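Local coordinates for ThermoDBP-single stranded DNA binding protein (Thermoproteus tenax, PDB 3TEK) that binds single-stranded DNA, apparently standing in for the canonical single-stranded DNA-binding protein in the Thermoproteales, at residues Ser15-Lys20 with Lys24-Arg29; Thr120-Asp125 with Leu131-Asp136. One frame throughout, in Å; residues are numbered along the deposited sequence.

Overall arrangement
Both interactions are antiparallel hairpins, and together they make one four-stranded sheet in simple up-and-down order, 13-20, 23-31, 116-124, 131-142. Interaction 1 is the first hairpin and interaction 2 the last; the helices come between them in the chain. Their centres lie about 10 Å apart because the inner strands 23-31 and 116-124 are neighbours: I28 N comes 2.7 Å from L122 O and V26 O 2.8 Å from L124 N, both probable hydrogen bonds. L17, V26, I28, L122, L124, L131 and W133 lie on the helix-covered face. I18, L25, L27, E121, V123, L132 and N134 line the other. Between the two interactions L27 CD1 also packs 3.5 Å from L122 O.

Interaction 1: Ser15-Lys20 with Lys24-Arg29; sequences SELITK and KLVLIR
E16 and R29 form a salt bridge through one carboxylate oxygen; the modelled E16 OE2 to R29 NH2 distance of 2.5 Å is unusually short, so its exact value is doubtful, and a second bond, from R29 NH1, is weak. The carboxylate and guanidinium planes stand 78° apart, and NH2 meets OE2 on its anti side but tilted out of the carboxylate plane, so this is no flat two-oxygen pairing. The CG of E16 sits between its backbone N and carbonyl carbon (chi1 61°), which stands the chain up beside L27, pointing the same way. At the turn end, K24 NZ bonds T19 OG1 at 3.1 Å; the lysine bends at chi2 (-82°) to lie alongside the threonine. Apolar contacts fill the span between. L17 CD2 meets V26 CG2 at 3.8 Å, whereas on the opposite face, the one bearing L27, I18 CG1 meets L25 CB, also at 3.8 Å. Paired backbone bonds set the strand register: E16 with L27, and I18 with L25, where L25 N to I18 O is 2.8 Å. Between them L17 and V26 form a non-hydrogen-bonded pair. This is a twisted beta hairpin at one edge of the sheet. Helix 52-68 packs against S15, L17 and I28, and Q67 bonds the S15 hydroxyl; strand 116-124 flanks the inner strand, where V123 touches L25 and L27.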
loop_
_atom_site.group_PDB
_atom_site.type_symbol
_atom_site.label_atom_id
_atom_site.label_comp_id
_atom_site.label_asym_id
_atom_site.label_seq_id
_atom_site.Cartn_x
_atom_site.Cartn_y
_atom_site.Cartn_z
ATOM N N SER A 15 5.649 5.548 9.509
ATOM C CA SER A 15 6.865 4.787 9.278
ATOM C C SER A 15 7.881 4.827 10.428
ATOM O O SER A 15 7.826 5.662 11.331
ATOM C CB SER A 15 7.532 5.265 7.997
ATOM O OG SER A 15 7.957 6.605 8.107
ATOM N N GLU A 16 8.808 3.889 10.389
ATOM C CA GLU A 16 9.977 3.923 11.261
ATOM C C GLU A 16 11.100 3.117 10.638
ATOM O O GLU A 16 10.884 2.309 9.723
ATOM C CB GLU A 16 9.653 3.393 12.661
ATOM C CG GLU A 16 9.173 1.951 12.733
ATOM C CD GLU A 16 8.653 1.614 14.118
ATOM O OE1 GLU A 16 9.473 1.458 15.049
ATOM O OE2 GLU A 16 7.417 1.531 14.277
ATOM N N LEU A 17 12.307 3.358 11.128
ATOM C CA LEU A 17 13.447 2.608 10.642
ATOM C C LEU A 17 13.605 1.311 11.425
ATOM O O LEU A 17 13.248 1.214 12.584
ATOM C CB LEU A 17 14.724 3.453 10.703
ATOM C CG LEU A 17 14.754 4.580 9.654
ATOM C CD1 LEU A 17 16.020 5.420 9.763
ATOM C CD2 LEU A 17 14.623 4.052 8.227
ATOM N N ILE A 18 14.152 0.315 10.763
ATOM C CA ILE A 18 14.628 -0.844 11.453
ATOM C C ILE A 18 16.003 -1.194 10.930
ATOM O O ILE A 18 16.330 -0.936 9.776
ATOM C CB ILE A 18 13.658 -2.019 11.309
ATOM C CG1 ILE A 18 13.516 -2.466 9.894
ATOM C CG2 ILE A 18 12.206 -1.626 11.783
ATOM C CD1 ILE A 18 12.127 -3.254 9.717
ATOM N N THR A 19 16.821 -1.773 11.782
ATOM C CA THR A 19 18.219 -2.022 11.460
ATOM C C THR A 19 18.473 -3.518 11.350
ATOM O O THR A 19 18.000 -4.289 12.188
ATOM C CB THR A 19 19.142 -1.457 12.511
ATOM O OG1 THR A 19 19.043 -0.037 12.500
ATOM C CG2 THR A 19 20.594 -1.868 12.223
ATOM N N LYS A 20 19.175 -3.885 10.279
ATOM C CA LYS A 20 19.562 -5.244 9.976
ATOM C C LYS A 20 21.027 -5.149 9.591
ATOM O O LYS A 20 21.363 -4.769 8.471
ATOM C CB LYS A 20 18.723 -5.789 8.821
ATOM C CG LYS A 20 19.075 -7.179 8.327
ATOM C CD LYS A 20 18.072 -7.621 7.259
ATOM C CE LYS A 20 18.652 -8.531 6.214
ATOM N NZ LYS A 20 19.788 -9.326 6.722
ATOM N N LYS A 24 19.577 -0.090 6.912
ATOM C CA LYS A 24 18.375 0.451 7.483
ATOM C C LYS A 24 17.227 0.141 6.524
ATOM O O LYS A 24 17.336 0.387 5.336
ATOM C CB LYS A 24 18.507 1.951 7.644
ATOM C CG LYS A 24 19.577 2.362 8.599
ATOM C CD LYS A 24 19.084 2.295 10.031
ATOM C CE LYS A 24 20.025 3.069 10.990
ATOM N NZ LYS A 24 21.045 2.162 11.565
ATOM N N LEU A 25 16.139 -0.405 7.038
ATOM C CA LEU A 25 14.931 -0.604 6.244
ATOM C C LEU A 25 13.824 0.285 6.797
ATOM O O LEU A 25 13.912 0.763 7.928
ATOM C CB LEU A 25 14.513 -2.073 6.231
ATOM C CG LEU A 25 15.623 -2.978 5.663
ATOM C CD1 LEU A 25 16.239 -3.750 6.764
ATOM C CD2 LEU A 25 15.065 -3.952 4.636
ATOM N N VAL A 26 12.784 0.473 5.997
ATOM C CA VAL A 26 11.668 1.313 6.380
ATOM C C VAL A 26 10.438 0.451 6.558
ATOM O O VAL A 26 9.949 -0.159 5.599
ATOM C CB VAL A 26 11.405 2.425 5.348
ATOM C CG1 VAL A 26 10.326 3.395 5.874
ATOM C CG2 VAL A 26 12.716 3.208 5.027
ATOM N N LEU A 27 9.963 0.381 7.802
ATOM C CA LEU A 27 8.653 -0.216 8.094
ATOM C C LEU A 27 7.562 0.817 7.832
ATOM O O LEU A 27 7.585 1.891 8.416
ATOM C CB LEU A 27 8.596 -0.698 9.537
ATOM C CG LEU A 27 7.301 -1.323 10.049
ATOM C CD1 LEU A 27 6.844 -2.489 9.185
ATOM C CD2 LEU A 27 7.503 -1.781 11.465
ATOM N N ILE A 28 6.624 0.501 6.941
ATOM C CA ILE A 28 5.579 1.435 6.593
ATOM C C ILE A 28 4.212 0.855 6.962
ATOM O O ILE A 28 3.861 -0.259 6.569
ATOM C CB ILE A 28 5.588 1.765 5.118
ATOM C CG1 ILE A 28 6.954 2.322 4.692
ATOM C CG2 ILE A 28 4.474 2.755 4.784
ATOM C CD1 ILE A 28 6.994 2.677 3.256
ATOM N N ARG A 29 3.453 1.637 7.724
ATOM C CA ARG A 29 2.079 1.325 8.043
ATOM C C ARG A 29 1.226 2.200 7.153
ATOM O O ARG A 29 1.300 3.422 7.237
ATOM C CB ARG A 29 1.778 1.612 9.515
ATOM C CG ARG A 29 2.564 0.721 10.468
ATOM C CD ARG A 29 2.464 1.143 11.924
ATOM N NE ARG A 29 3.476 0.423 12.704
ATOM C CZ ARG A 29 4.476 0.964 13.407
ATOM N NH1 ARG A 29 4.629 2.284 13.507
ATOM N NH2 ARG A 29 5.321 0.162 14.055
#

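Interaction 2: Thr120-Asp125 with Leu131-Asp136; sequences TELVLD and LLWNRD
W133 and T120 join through a side-chain hydrogen bond: W133 NE1 donates to T120 OG1 at 2.9 Å, with the hydroxyl oxygen almost exactly in the indole plane. With CG anti to the backbone N (chi1 -178°), the indole reaches back across the strand pair to T120, whose hydroxyl also bonds T138. A second polar link runs from N134 ND2 to E121 OE1 at 2.9 Å. The oxygen lies in the amide plane, but the donor comes from above the carboxylate, 44° out of its plane. The two side chains run side by side. N134 N also bonds E121 O. Backbone bonds tie V123 and L132 in both directions, L132 N to V123 O being 2.8 Å; with the non-hydrogen-bonded pairs L122-W133 and L124-L131 they make the closing antiparallel hairpin of the sheet. N134 is the centre of an inverse gamma turn, and the chain turns a corner at D136. Apolar contacts lie on the helix-covered face. L122 CB meets L131 CD1 at 4.1 Å, and L122 CD2 approaches W133 CD1 obliquely at 4.0 Å. L92 of helix 83-108 touches both L122 and W133, while L56 of helix 52-68 also packs on L122.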
loop_
_atom_site.group_PDB
_atom_site.type_symbol
_atom_site.label_atom_id
_atom_site.label_comp_id
_atom_site.label_asym_id
_atom_site.label_seq_id
_atom_site.Cartn_x
_atom_site.Cartn_y
_atom_site.Cartn_z
ATOM N N THR A 120 -2.463 -2.022 6.071
ATOM C CA THR A 120 -1.474 -3.085 5.969
ATOM C C THR A 120 -0.097 -2.558 6.335
ATOM O O THR A 120 0.073 -1.369 6.613
ATOM C CB THR A 120 -1.492 -3.724 4.573
ATOM O OG1 THR A 120 -0.688 -4.931 4.590
ATOM C CG2 THR A 120 -1.026 -2.713 3.512
ATOM N N GLU A 121 0.863 -3.460 6.406
ATOM C CA GLU A 121 2.244 -3.103 6.702
ATOM C C GLU A 121 3.161 -3.592 5.605
ATOM O O GLU A 121 2.973 -4.690 5.082
ATOM C CB GLU A 121 2.697 -3.737 8.001
ATOM C CG GLU A 121 1.993 -3.228 9.219
ATOM C CD GLU A 121 2.772 -3.529 10.509
ATOM O OE1 GLU A 121 3.855 -4.185 10.473
ATOM O OE2 GLU A 121 2.283 -3.092 11.555
ATOM N N LEU A 122 4.144 -2.756 5.277
ATOM C CA LEU A 122 5.175 -3.026 4.267
ATOM C C LEU A 122 6.564 -2.750 4.874
ATOM O O LEU A 122 6.702 -1.885 5.762
ATOM C CB LEU A 122 4.976 -2.097 3.041
ATOM C CG LEU A 122 3.521 -1.796 2.597
ATOM C CD1 LEU A 122 3.441 -0.656 1.595
ATOM C CD2 LEU A 122 2.862 -3.063 2.004
ATOM N N VAL A 123 7.574 -3.475 4.394
ATOM C CA VAL A 123 8.995 -3.150 4.690
ATOM C C VAL A 123 9.694 -2.851 3.351
ATOM O O VAL A 123 9.678 -3.673 2.427
ATOM C CB VAL A 123 9.713 -4.307 5.434
ATOM C CG1 VAL A 123 11.250 -4.009 5.658
ATOM C CG2 VAL A 123 9.051 -4.571 6.783
ATOM N N LEU A 124 10.240 -1.657 3.224
ATOM C CA LEU A 124 10.974 -1.283 2.028
ATOM C C LEU A 124 12.453 -1.390 2.314
ATOM O O LEU A 124 12.935 -0.791 3.272
ATOM C CB LEU A 124 10.644 0.137 1.599
ATOM C CG LEU A 124 11.518 0.787 0.494
ATOM C CD1 LEU A 124 11.314 0.115 -0.860
ATOM C CD2 LEU A 124 11.218 2.269 0.410
ATOM N N ASP A 125 13.174 -2.105 1.451
ATOM C CA ASP A 125 14.642 -2.042 1.451
ATOM C C ASP A 125 15.049 -0.873 0.544
ATOM O O ASP A 125 14.939 -0.976 -0.669
ATOM C CB ASP A 125 15.239 -3.376 0.937
ATOM C CG ASP A 125 16.761 -3.398 0.985
ATOM O OD1 ASP A 125 17.402 -2.316 0.910
ATOM O OD2 ASP A 125 17.334 -4.498 1.084
ATOM N N LEU A 131 10.348 -4.234 -1.924
ATOM C CA LEU A 131 9.183 -3.934 -1.134
ATOM C C LEU A 131 8.610 -5.268 -0.591
ATOM O O LEU A 131 8.316 -6.183 -1.372
ATOM C CB LEU A 131 8.223 -3.239 -2.089
ATOM C CG LEU A 131 6.977 -2.505 -1.661
ATOM C CD1 LEU A 131 7.209 -1.781 -0.330
ATOM C CD2 LEU A 131 6.523 -1.492 -2.757
ATOM N N LEU A 132 8.489 -5.517 0.706
ATOM C CA LEU A 132 7.985 -6.788 1.251
ATOM C C LEU A 132 6.644 -6.505 1.911
ATOM O O LEU A 132 6.482 -5.522 2.645
ATOM C CB LEU A 132 8.988 -7.417 2.246
ATOM C CG LEU A 132 10.409 -7.693 1.700
ATOM C CD1 LEU A 132 11.454 -7.802 2.815
ATOM C CD2 LEU A 132 10.470 -8.934 0.737
ATOM N N TRP A 133 5.652 -7.317 1.584
ATOM C CA TRP A 133 4.316 -7.175 2.142
ATOM C C TRP A 133 4.231 -8.014 3.421
ATOM O O TRP A 133 4.494 -9.201 3.374
ATOM C CB TRP A 133 3.302 -7.698 1.141
ATOM C CG TRP A 133 1.886 -7.579 1.562
ATOM C CD1 TRP A 133 1.350 -6.741 2.501
ATOM C CD2 TRP A 133 0.801 -8.306 1.013
ATOM N NE1 TRP A 133 0.000 -6.926 2.581
ATOM C CE2 TRP A 133 -0.367 -7.886 1.681
ATOM C CE3 TRP A 133 0.704 -9.284 0.037
ATOM C CZ2 TRP A 133 -1.620 -8.405 1.392
ATOM C CZ3 TRP A 133 -0.564 -9.827 -0.247
ATOM C CH2 TRP A 133 -1.701 -9.379 0.435
ATOM N N ASN A 134 3.870 -7.376 4.540
ATOM C CA ASN A 134 3.652 -8.041 5.829
ATOM C C ASN A 134 2.182 -8.428 5.881
ATOM O O ASN A 134 1.393 -7.775 6.567
ATOM C CB ASN A 134 4.048 -7.073 6.959
ATOM C CG ASN A 134 4.187 -7.737 8.332
ATOM O OD1 ASN A 134 4.380 -8.945 8.456
ATOM N ND2 ASN A 134 4.125 -6.906 9.385
ATOM N N ARG A 135 1.821 -9.448 5.093
ATOM C CA ARG A 135 0.407 -9.820 4.874
ATOM C C ARG A 135 -0.333 -10.109 6.169
ATOM O O ARG A 135 -1.524 -9.819 6.271
ATOM C CB ARG A 135 0.236 -11.090 3.998
ATOM C CG ARG A 135 1.144 -11.219 2.797
ATOM N N ASP A 136 0.364 -10.738 7.123
ATOM C CA ASP A 136 -0.245 -11.112 8.426
ATOM C C ASP A 136 -0.867 -9.901 9.129
ATOM O O ASP A 136 -1.782 -10.066 9.916
ATOM C CB ASP A 136 0.775 -11.749 9.382
ATOM C CG ASP A 136 1.284 -13.113 8.899
ATOM O OD1 ASP A 136 0.712 -13.667 7.926
ATOM O OD2 ASP A 136 2.246 -13.633 9.535
#